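Local atomic coordinates of high choriolytic enzyme 1 (Oryzias latipes, PDB entry 3VTG), a protein that breaks down the inner layer of the fish egg envelope at hatching, acting as a zinc-dependent endopeptidase of the astacin family. Residues F11-S16 with L75-G80; V66-C71 with Q81-I86; E110-D115 with N136-N141. All blocks are in the same frame, centred on the assembly; numbering follows the deposited sequence.

Contact 1: F11-S16 with L75-G80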
loop_
_atom_site.group_PDB
_atom_site.type_symbol
_atom_site.label_atom_id
_atom_site.label_comp_id
_atom_site.label_asym_id
_atom_site.label_seq_id
_atom_site.Cartn_x
_atom_site.Cartn_y
_atom_site.Cartn_z
ATOM N N PHE A 11 12.666 0.404 -7.606
ATOM C CA PHE A 11 12.002 1.491 -6.888
ATOM C C PHE A 11 11.994 2.757 -7.731
ATOM O O PHE A 11 12.743 2.867 -8.701
ATOM C CB PHE A 11 12.691 1.744 -5.542
ATOM C CG PHE A 11 12.695 0.547 -4.630
ATOM C CD1 PHE A 11 11.594 0.261 -3.828
ATOM C CD2 PHE A 11 13.800 -0.298 -4.575
ATOM C CE1 PHE A 11 11.592 -0.845 -2.990
ATOM C CE2 PHE A 11 13.805 -1.406 -3.738
ATOM C CZ PHE A 11 12.701 -1.676 -2.942
ATOM N N TRP A 12 11.134 3.707 -7.369
ATOM C CA TRP A 12 11.061 4.982 -8.081
ATOM C C TRP A 12 12.316 5.776 -7.875
ATOM O O TRP A 12 12.911 5.746 -6.797
ATOM C CB TRP A 12 9.808 5.751 -7.674
ATOM C CG TRP A 12 8.575 4.976 -8.047
ATOM C CD1 TRP A 12 7.846 4.103 -7.244
ATOM C CD2 TRP A 12 7.924 4.922 -9.361
ATOM N NE1 TRP A 12 6.806 3.548 -7.945
ATOM C CE2 TRP A 12 6.793 4.001 -9.221
ATOM C CE3 TRP A 12 8.145 5.538 -10.590
ATOM C CZ2 TRP A 12 5.941 3.717 -10.277
ATOM C CZ3 TRP A 12 7.277 5.248 -11.647
ATOM C CH2 TRP A 12 6.204 4.357 -11.495
ATOM N N LYS A 13 12.744 6.462 -8.930
ATOM C CA LYS A 13 14.010 7.185 -8.934
ATOM C C LYS A 13 13.971 8.450 -8.091
ATOM O O LYS A 13 13.005 9.213 -8.134
ATOM C CB LYS A 13 14.413 7.532 -10.367
ATOM C CG LYS A 13 15.016 6.372 -11.147
ATOM C CD LYS A 13 15.333 6.748 -12.591
ATOM C CE LYS A 13 16.177 8.013 -12.707
ATOM N NZ LYS A 13 17.450 7.970 -11.930
ATOM N N LYS A 14 15.031 8.660 -7.320
ATOM C CA LYS A 14 15.187 9.885 -6.554
ATOM C C LYS A 14 16.042 10.877 -7.337
ATOM O O LYS A 14 17.124 10.533 -7.817
ATOM C CB LYS A 14 15.810 9.588 -5.189
ATOM C CG LYS A 14 15.823 10.775 -4.242
ATOM C CD LYS A 14 15.495 10.335 -2.827
ATOM C CE LYS A 14 15.987 11.327 -1.791
ATOM N NZ LYS A 14 17.449 11.181 -1.572
ATOM N N ALA A 15 15.539 12.100 -7.474
ATOM C CA ALA A 15 16.266 13.165 -8.158
ATOM C C ALA A 15 17.363 13.716 -7.254
ATOM O O ALA A 15 17.380 13.449 -6.049
ATOM C CB ALA A 15 15.313 14.273 -8.578
ATOM N N SER A 16 18.276 14.485 -7.839
ATOM C CA SER A 16 19.362 15.108 -7.087
ATOM C C SER A 16 18.861 16.122 -6.058
ATOM O O SER A 16 19.519 16.351 -5.040
ATOM C CB SER A 16 20.360 15.765 -8.038
ATOM O OG SER A 16 21.009 14.794 -8.841
ATOM N N LEU A 75 3.745 -3.881 -7.144
ATOM C CA LEU A 75 4.692 -3.556 -6.078
ATOM C C LEU A 75 5.954 -2.896 -6.616
ATOM O O LEU A 75 6.717 -3.520 -7.352
ATOM C CB LEU A 75 5.093 -4.823 -5.319
ATOM C CG LEU A 75 4.318 -5.283 -4.092
ATOM C CD1 LEU A 75 4.874 -6.625 -3.645
ATOM C CD2 LEU A 75 4.423 -4.260 -2.972
ATOM N N GLY A 76 6.182 -1.642 -6.234
ATOM C CA GLY A 76 7.367 -0.907 -6.673
ATOM C C GLY A 76 7.260 -0.436 -8.112
ATOM O O GLY A 76 6.187 -0.517 -8.720
ATOM N N ARG A 77 8.370 0.064 -8.651
ATOM C CA ARG A 77 8.448 0.471 -10.056
ATOM C C ARG A 77 8.720 -0.751 -10.927
ATOM O O ARG A 77 9.738 -1.430 -10.761
ATOM C CB ARG A 77 9.531 1.543 -10.268
ATOM C CG ARG A 77 9.790 1.897 -11.732
ATOM C CD ARG A 77 10.650 3.144 -11.898
ATOM N NE ARG A 77 11.986 2.992 -11.323
ATOM C CZ ARG A 77 13.133 3.124 -11.988
ATOM N NH1 ARG A 77 13.147 3.426 -13.283
ATOM N NH2 ARG A 77 14.279 2.962 -11.343
ATOM N N LYS A 78 7.806 -1.022 -11.854
ATOM C CA LYS A 78 7.878 -2.221 -12.687
ATOM C C LYS A 78 8.542 -1.965 -14.033
ATOM O O LYS A 78 8.949 -2.906 -14.713
ATOM C CB LYS A 78 6.480 -2.806 -12.910
ATOM C CG LYS A 78 5.721 -3.145 -11.637
ATOM C CD LYS A 78 6.386 -4.257 -10.838
ATOM C CE LYS A 78 6.242 -5.605 -11.524
ATOM N NZ LYS A 78 6.744 -6.716 -10.674
ATOM N N GLY A 79 8.642 -0.697 -14.416
ATOM C CA GLY A 79 9.196 -0.337 -15.716
ATOM C C GLY A 79 8.097 -0.113 -16.733
ATOM O O GLY A 79 7.295 -1.007 -17.003
ATOM N N GLY A 80 8.061 1.088 -17.297
ATOM C CA GLY A 80 7.038 1.452 -18.269
ATOM C C GLY A 80 5.688 1.705 -17.630
ATOM O O GLY A 80 5.603 2.177 -16.496
#

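Contact 2: V66-C71 with Q81-I86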
loop_
_atom_site.group_PDB
_atom_site.type_symbol
_atom_site.label_atom_id
_atom_site.label_comp_id
_atom_site.label_asym_id
_atom_site.label_seq_id
_atom_site.Cartn_x
_atom_site.Cartn_y
_atom_site.Cartn_z
ATOM N N VAL A 66 -6.679 2.978 -13.330
ATOM C CA VAL A 66 -7.796 2.429 -14.099
ATOM C C VAL A 66 -8.852 1.848 -13.164
ATOM O O VAL A 66 -8.538 1.444 -12.040
ATOM C CB VAL A 66 -7.328 1.338 -15.097
ATOM C CG1 VAL A 66 -6.540 1.954 -16.247
ATOM C CG2 VAL A 66 -6.507 0.262 -14.396
ATOM N N SER A 67 -10.102 1.814 -13.616
ATOM C CA SER A 67 -11.159 1.190 -12.827
ATOM C C SER A 67 -11.355 -0.253 -13.263
ATOM O O SER A 67 -12.185 -0.545 -14.122
ATOM C CB SER A 67 -12.469 1.968 -12.934
ATOM O OG SER A 67 -13.462 1.367 -12.117
ATOM N N LYS A 68 -10.578 -1.154 -12.675
ATOM C CA LYS A 68 -10.719 -2.576 -12.970
ATOM C C LYS A 68 -11.276 -3.315 -11.753
ATOM O O LYS A 68 -11.985 -2.712 -10.943
ATOM C CB LYS A 68 -9.401 -3.155 -13.501
ATOM C CG LYS A 68 -9.044 -2.567 -14.859
ATOM C CD LYS A 68 -7.863 -3.243 -15.526
ATOM C CE LYS A 68 -7.697 -2.714 -16.941
ATOM N NZ LYS A 68 -6.516 -3.287 -17.639
ATOM N N THR A 69 -10.983 -4.608 -11.633
ATOM C CA THR A 69 -11.550 -5.429 -10.565
ATOM C C THR A 69 -10.890 -5.121 -9.222
ATOM O O THR A 69 -9.727 -5.466 -8.995
ATOM C CB THR A 69 -11.438 -6.934 -10.884
ATOM O OG1 THR A 69 -11.918 -7.178 -12.212
ATOM C CG2 THR A 69 -12.253 -7.761 -9.891
ATOM N N GLY A 70 -11.644 -4.467 -8.342
ATOM C CA GLY A 70 -11.183 -4.167 -6.992
ATOM C C GLY A 70 -10.124 -3.082 -6.913
ATOM O O GLY A 70 -9.956 -2.278 -7.837
ATOM N N CYS A 71 -9.422 -3.064 -5.785
ATOM C CA CYS A 71 -8.377 -2.084 -5.518
ATOM C C CYS A 71 -7.041 -2.815 -5.450
ATOM O O CYS A 71 -6.844 -3.670 -4.588
ATOM C CB CYS A 71 -8.639 -1.355 -4.190
ATOM S SG CYS A 71 -10.366 -1.233 -3.638
ATOM N N GLN A 81 4.634 1.389 -18.370
ATOM C CA GLN A 81 3.273 1.549 -17.880
ATOM C C GLN A 81 2.967 0.463 -16.863
ATOM O O GLN A 81 3.072 -0.722 -17.168
ATOM C CB GLN A 81 2.294 1.456 -19.048
ATOM C CG GLN A 81 0.834 1.687 -18.687
ATOM C CD GLN A 81 -0.043 1.881 -19.909
ATOM O OE1 GLN A 81 0.436 1.881 -21.042
ATOM N NE2 GLN A 81 -1.334 2.055 -19.681
ATOM N N GLN A 82 2.603 0.871 -15.650
ATOM C CA GLN A 82 2.109 -0.072 -14.652
ATOM C C GLN A 82 0.744 0.370 -14.151
ATOM O O GLN A 82 0.517 1.553 -13.884
ATOM C CB GLN A 82 3.103 -0.259 -13.499
ATOM C CG GLN A 82 3.275 0.932 -12.570
ATOM C CD GLN A 82 4.380 0.695 -11.568
ATOM O OE1 GLN A 82 5.561 0.695 -11.921
ATOM N NE2 GLN A 82 4.006 0.488 -10.311
ATOM N N GLU A 83 -0.166 -0.587 -14.035
ATOM C CA GLU A 83 -1.535 -0.273 -13.663
ATOM C C GLU A 83 -1.753 -0.254 -12.158
ATOM O O GLU A 83 -1.103 -0.980 -11.396
ATOM C CB GLU A 83 -2.531 -1.206 -14.366
ATOM C CG GLU A 83 -2.660 -0.914 -15.857
ATOM C CD GLU A 83 -3.812 -1.633 -16.545
ATOM O OE1 GLU A 83 -4.341 -2.625 -16.000
ATOM O OE2 GLU A 83 -4.184 -1.199 -17.654
ATOM N N LEU A 84 -2.658 0.626 -11.748
ATOM C CA LEU A 84 -3.143 0.697 -10.383
ATOM C C LEU A 84 -4.653 0.808 -10.498
ATOM O O LEU A 84 -5.166 1.740 -11.128
ATOM C CB LEU A 84 -2.548 1.908 -9.652
ATOM C CG LEU A 84 -2.808 2.083 -8.150
ATOM C CD1 LEU A 84 -1.736 2.957 -7.517
ATOM C CD2 LEU A 84 -4.188 2.661 -7.874
ATOM N N SER A 85 -5.362 -0.152 -9.913
ATOM C CA SER A 85 -6.813 -0.179 -10.014
ATOM C C SER A 85 -7.492 0.469 -8.820
ATOM O O SER A 85 -7.272 0.074 -7.671
ATOM C CB SER A 85 -7.321 -1.607 -10.191
ATOM O OG SER A 85 -8.729 -1.616 -10.344
ATOM N N ILE A 86 -8.304 1.479 -9.112
ATOM C CA ILE A 86 -9.235 2.046 -8.148
ATOM C C ILE A 86 -10.628 1.831 -8.742
ATOM O O ILE A 86 -11.115 2.650 -9.525
ATOM C CB ILE A 86 -8.951 3.550 -7.878
ATOM C CG1 ILE A 86 -7.543 3.747 -7.293
ATOM C CG2 ILE A 86 -10.007 4.171 -6.966
ATOM C CD1 ILE A 86 -7.296 3.063 -5.958
#

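Contact 3: E110-D115 with N136-N141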
loop_
_atom_site.group_PDB
_atom_site.type_symbol
_atom_site.label_atom_id
_atom_site.label_comp_id
_atom_site.label_asym_id
_atom_site.label_seq_id
_atom_site.Cartn_x
_atom_site.Cartn_y
_atom_site.Cartn_z
ATOM N N GLU A 110 1.029 -5.429 6.064
ATOM C CA GLU A 110 1.679 -5.534 7.368
ATOM C C GLU A 110 1.710 -6.962 7.915
ATOM O O GLU A 110 2.730 -7.393 8.462
ATOM C CB GLU A 110 1.022 -4.581 8.375
ATOM C CG GLU A 110 1.830 -4.342 9.642
ATOM C CD GLU A 110 3.066 -3.485 9.421
ATOM O OE1 GLU A 110 3.365 -3.117 8.261
ATOM O OE2 GLU A 110 3.749 -3.186 10.419
ATOM N N GLN A 111 0.603 -7.690 7.755
ATOM C CA GLN A 111 0.488 -9.038 8.312
ATOM C C GLN A 111 1.414 -10.058 7.642
ATOM O O GLN A 111 1.524 -11.187 8.110
ATOM C CB GLN A 111 -0.969 -9.530 8.308
ATOM C CG GLN A 111 -1.502 -10.015 6.963
ATOM C CD GLN A 111 -1.987 -8.894 6.062
ATOM O OE1 GLN A 111 -2.116 -7.742 6.484
ATOM N NE2 GLN A 111 -2.263 -9.232 4.807
ATOM N N THR A 112 2.076 -9.660 6.558
ATOM C CA THR A 112 3.021 -10.543 5.866
ATOM C C THR A 112 4.481 -10.268 6.234
ATOM O O THR A 112 5.384 -10.915 5.706
ATOM C CB THR A 112 2.858 -10.494 4.330
ATOM O OG1 THR A 112 3.318 -9.235 3.824
ATOM C CG2 THR A 112 1.407 -10.729 3.924
ATOM N N ARG A 113 4.713 -9.314 7.136
ATOM C CA ARG A 113 6.065 -9.032 7.630
ATOM C C ARG A 113 6.725 -10.295 8.176
ATOM O O ARG A 113 6.054 -11.170 8.724
ATOM C CB ARG A 113 6.031 -7.974 8.730
ATOM C CG ARG A 113 5.986 -6.535 8.245
ATOM C CD ARG A 113 5.851 -5.574 9.418
ATOM N NE ARG A 113 6.939 -5.697 10.388
ATOM C CZ ARG A 113 7.873 -4.773 10.613
ATOM N NH1 ARG A 113 7.875 -3.626 9.941
ATOM N NH2 ARG A 113 8.808 -5.003 11.521
ATOM N N SER A 114 8.044 -10.377 8.034
ATOM C CA SER A 114 8.800 -11.543 8.484
ATOM C C SER A 114 8.647 -11.828 9.978
ATOM O O SER A 114 8.801 -12.971 10.405
ATOM C CB SER A 114 10.277 -11.377 8.140
ATOM O OG SER A 114 10.802 -10.221 8.764
ATOM N N ASP A 115 8.347 -10.792 10.760
ATOM C CA ASP A 115 8.212 -10.916 12.210
ATOM C C ASP A 115 6.758 -11.021 12.694
ATOM O O ASP A 115 6.500 -10.959 13.894
ATOM C CB ASP A 115 8.937 -9.754 12.916
ATOM C CG ASP A 115 8.396 -8.381 12.528
ATOM O OD1 ASP A 115 7.498 -8.283 11.665
ATOM O OD2 ASP A 115 8.882 -7.384 13.095
ATOM N N ASN A 136 0.322 -15.140 3.451
ATOM C CA ASN A 136 1.651 -15.759 3.461
ATOM C C ASN A 136 2.727 -14.807 3.971
ATOM O O ASN A 136 2.776 -13.648 3.562
ATOM C CB ASN A 136 2.033 -16.244 2.060
ATOM C CG ASN A 136 1.202 -17.424 1.595
ATOM O OD1 ASN A 136 0.445 -18.017 2.363
ATOM N ND2 ASN A 136 1.348 -17.775 0.321
ATOM N N LYS A 137 3.578 -15.305 4.864
ATOM C CA LYS A 137 4.706 -14.538 5.388
ATOM C C LYS A 137 5.748 -14.303 4.293
ATOM O O LYS A 137 6.051 -15.211 3.517
ATOM C CB LYS A 137 5.339 -15.291 6.557
ATOM C CG LYS A 137 6.399 -14.517 7.329
ATOM C CD LYS A 137 7.103 -15.405 8.345
ATOM C CE LYS A 137 6.172 -15.817 9.473
ATOM N NZ LYS A 137 6.817 -16.784 10.403
ATOM N N HIS A 138 6.288 -13.086 4.233
ATOM C CA HIS A 138 7.332 -12.748 3.262
ATOM C C HIS A 138 8.593 -12.287 3.930
ATOM O O HIS A 138 8.576 -11.840 5.079
ATOM C CB HIS A 138 6.846 -11.683 2.283
ATOM C CG HIS A 138 5.614 -12.080 1.507
ATOM N ND1 HIS A 138 5.491 -13.277 0.904
ATOM C CD2 HIS A 138 4.437 -11.384 1.245
ATOM C CE1 HIS A 138 4.295 -13.348 0.291
ATOM N NE2 HIS A 138 3.650 -12.190 0.501
ATOM N N ASP A 139 9.702 -12.402 3.202
ATOM C CA ASP A 139 10.999 -11.910 3.660
ATOM C C ASP A 139 11.092 -10.417 3.356
ATOM O O ASP A 139 11.667 -9.997 2.346
ATOM C CB ASP A 139 12.133 -12.686 2.983
ATOM C CG ASP A 139 13.500 -12.394 3.588
ATOM O OD1 ASP A 139 13.571 -11.840 4.706
ATOM O OD2 ASP A 139 14.517 -12.740 2.944
ATOM N N THR A 140 10.510 -9.627 4.248
ATOM C CA THR A 140 10.339 -8.196 4.041
ATOM C C THR A 140 11.553 -7.416 4.525
ATOM O O THR A 140 12.239 -7.836 5.457
ATOM C CB THR A 140 9.084 -7.691 4.783
ATOM O OG1 THR A 140 9.114 -8.151 6.142
ATOM C CG2 THR A 140 7.817 -8.211 4.115
ATOM N N ASN A 141 11.823 -6.286 3.878
ATOM C CA ASN A 141 12.780 -5.323 4.402
ATOM C C ASN A 141 12.021 -4.396 5.338
ATOM O O ASN A 141 11.290 -3.509 4.894
ATOM C CB ASN A 141 13.466 -4.543 3.275
ATOM C CG ASN A 141 14.398 -3.458 3.790
ATOM O OD1 ASN A 141 14.595 -3.293 4.998
ATOM N ND2 ASN A 141 14.979 -2.707 2.865
HETATM O O HOH W 1 7.122 -14.213 12.273
HETATM O O HOH W 2 12.934 -10.030 6.934
#

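Contact 1: F11-S16 with L75-G80
Phe11 and Arg77 bring the two irregular loops together, their CA atoms 4.9 Å apart; from there the chain of 11-16 runs off, so that the meeting is confined to Phe11, Trp12 and Lys13 against Gly76 and Arg77. The Gly76 backbone passes close to the indole nitrogen of Trp12. Arg77 carries most of the contact. With CG anti to the backbone N (chi1 173°), its chain crosses one face of the Trp12 indole obliquely: Arg77 CB sits over the five-membered ring in a CH-pi contact, 3.9 Å from the centroid, and Arg77 CD lies over the same ring system, 3.7 Å from Trp12 CE3. These loops belong to the N-terminal subdomain of the astacin catalytic domain; 11-16 leads into strand 20-26, and the loop 75-80 links strands 71-73 and 81-86 of the mixed sheet. A bend at chi3 (62°) then turns the guanidinium to the carbonyl of Phe11. Arg77 NE donates to Phe11 O at 2.7 Å, the oxygen close to the guanidinium plane but the donor well above the carbonyl plane; Arg77 NH2 adds a weak bond of 3.1 Å to Phe11 O. Over one guanidinium face lies the aliphatic part of Lys13, its CG 3.5 Å from Arg77 NH2, while the ammonium leads away. Asp61 forms a salt bridge with Arg77 NH1, Ser8 O bonds NH2, and Trp12 NE1 donates to Ala104 O on the zinc-binding helix 94-105.

Contact 2: V66-C71 with Q81-I86
Val66 and Ser85 pair as parallel strand residues, and backbone bonds fix their register: Val66 N donates to Leu84 O at 2.9 Å, and Ile86 N returns a bond of 2.9 Å to Val66 O. Ser85 CA also approaches Val66 O, 3.1 Å away, in a CA-H...O contact. Beyond Val66 the chain leaves the strand and bends round Ser85, whose hydroxyl is gripped by two backbone groups of the turn. Ser85 OG donates to Gly70 O at 2.9 Å and accepts from Lys68 N at 3.0 Å; chi1 of -178° sets OG anti to its own backbone N and projects it into the bend, tying the 66-71 loop to the strand. Charge pairing is added by Lys68, whose extended chain crosses that of Glu83 at about a right angle. Lys68 NZ meets Glu83 OE1 at 2.8 Å on the syn lone pair and makes a weaker bond to OE2, the two forming a salt bridge. Van der Waals contact is modest: Val66 CG2 lies 3.9 Å from Glu83 CD. The bend thus connects strand 62-66, parallel to 81-86, with edge strand 71-73, which lies antiparallel to 81-86 on the side away from 62-66. Cys71, disulfide-bonded to Cys91, touches Ile96 and Glu100, the predicted active-site residue, on helix 94-105; Leu84 and Ile86 lie against that same helix.

Contact 3: E110-D115 with N136-N141
Thr112 meets His138 through both backbone and side chain. His138 N donates to Thr112 O at 2.8 Å, nearly straight and in the carbonyl plane, while CD2 of the His138 imidazole lies 3.5 Å from Thr112 OG1, the two side chains crossing obliquely. Thr112 has OG1 between its backbone N and carbonyl carbon (chi1 71°), a rotamer that turns this oxygen back to His109 O, its hydrogen-bond partner, and presses the methyl against the other loop, Thr112 CG2 being 3.2 Å from Asn136 O. The same carbonyl oxygen of Asn136 stands over the centre of the His138 ring. Thr140 adopts a similar rotamer (chi1 50°), which brings OG1 to Ser114 N; Ser114 N donates to Thr140 OG1 at 3.1 Å, and OG1 is also bonded to Asn142. Its methyl turns to the Thr112 carbonyl and Arg113 CA. Lys137 lies alongside Arg113 and Ser114, Lys137 CG 3.6 Å from Arg113 O, and its NZ forms a salt bridge with Asp117. One water accepts from Ser114 OG, which also bonds Asn142 ND2, and donates to Asp139 OD1 and Thr140 O. Within its own loop, Arg113 grips Asp115 side-on, NE to OD1 and NH2 to OD2, each 2.9 Å. The 3-10 turn at 110-112 follows directly on His109, the third zinc-binding histidine. Two backbone N-H bonds, one of them to the Thr140 hydroxyl, and the bridging water thus join 110-115 to 136-141; Lys137 reaches across to Asp117, whereas the Arg113-Asp115 pair stays within one loop.

How the contacts relate
Contacts 1 and 2 both involve the region around strand 81-86 and touch through Gln82: its NE2 probably bonds to Gly76 O, and its OE1 packs on Trp12. Contact 1 is the more buried, built on an arginine whose aliphatic part lies on an indole and whose guanidinium bonds a backbone carbonyl, whereas partly buried contact 2 relies on strand hydrogen bonds, a serine hydroxyl and a salt bridge at its more exposed rim. Contact 3, also partly buried, stands across the chain's middle from contact 2, joining the loop after helix 94-105 to one after strand 120-122. Contacts 2 and 3 come near the zinc residues, at Glu100 and His109; contact 1 lies farther off, by the end of helix 94-105.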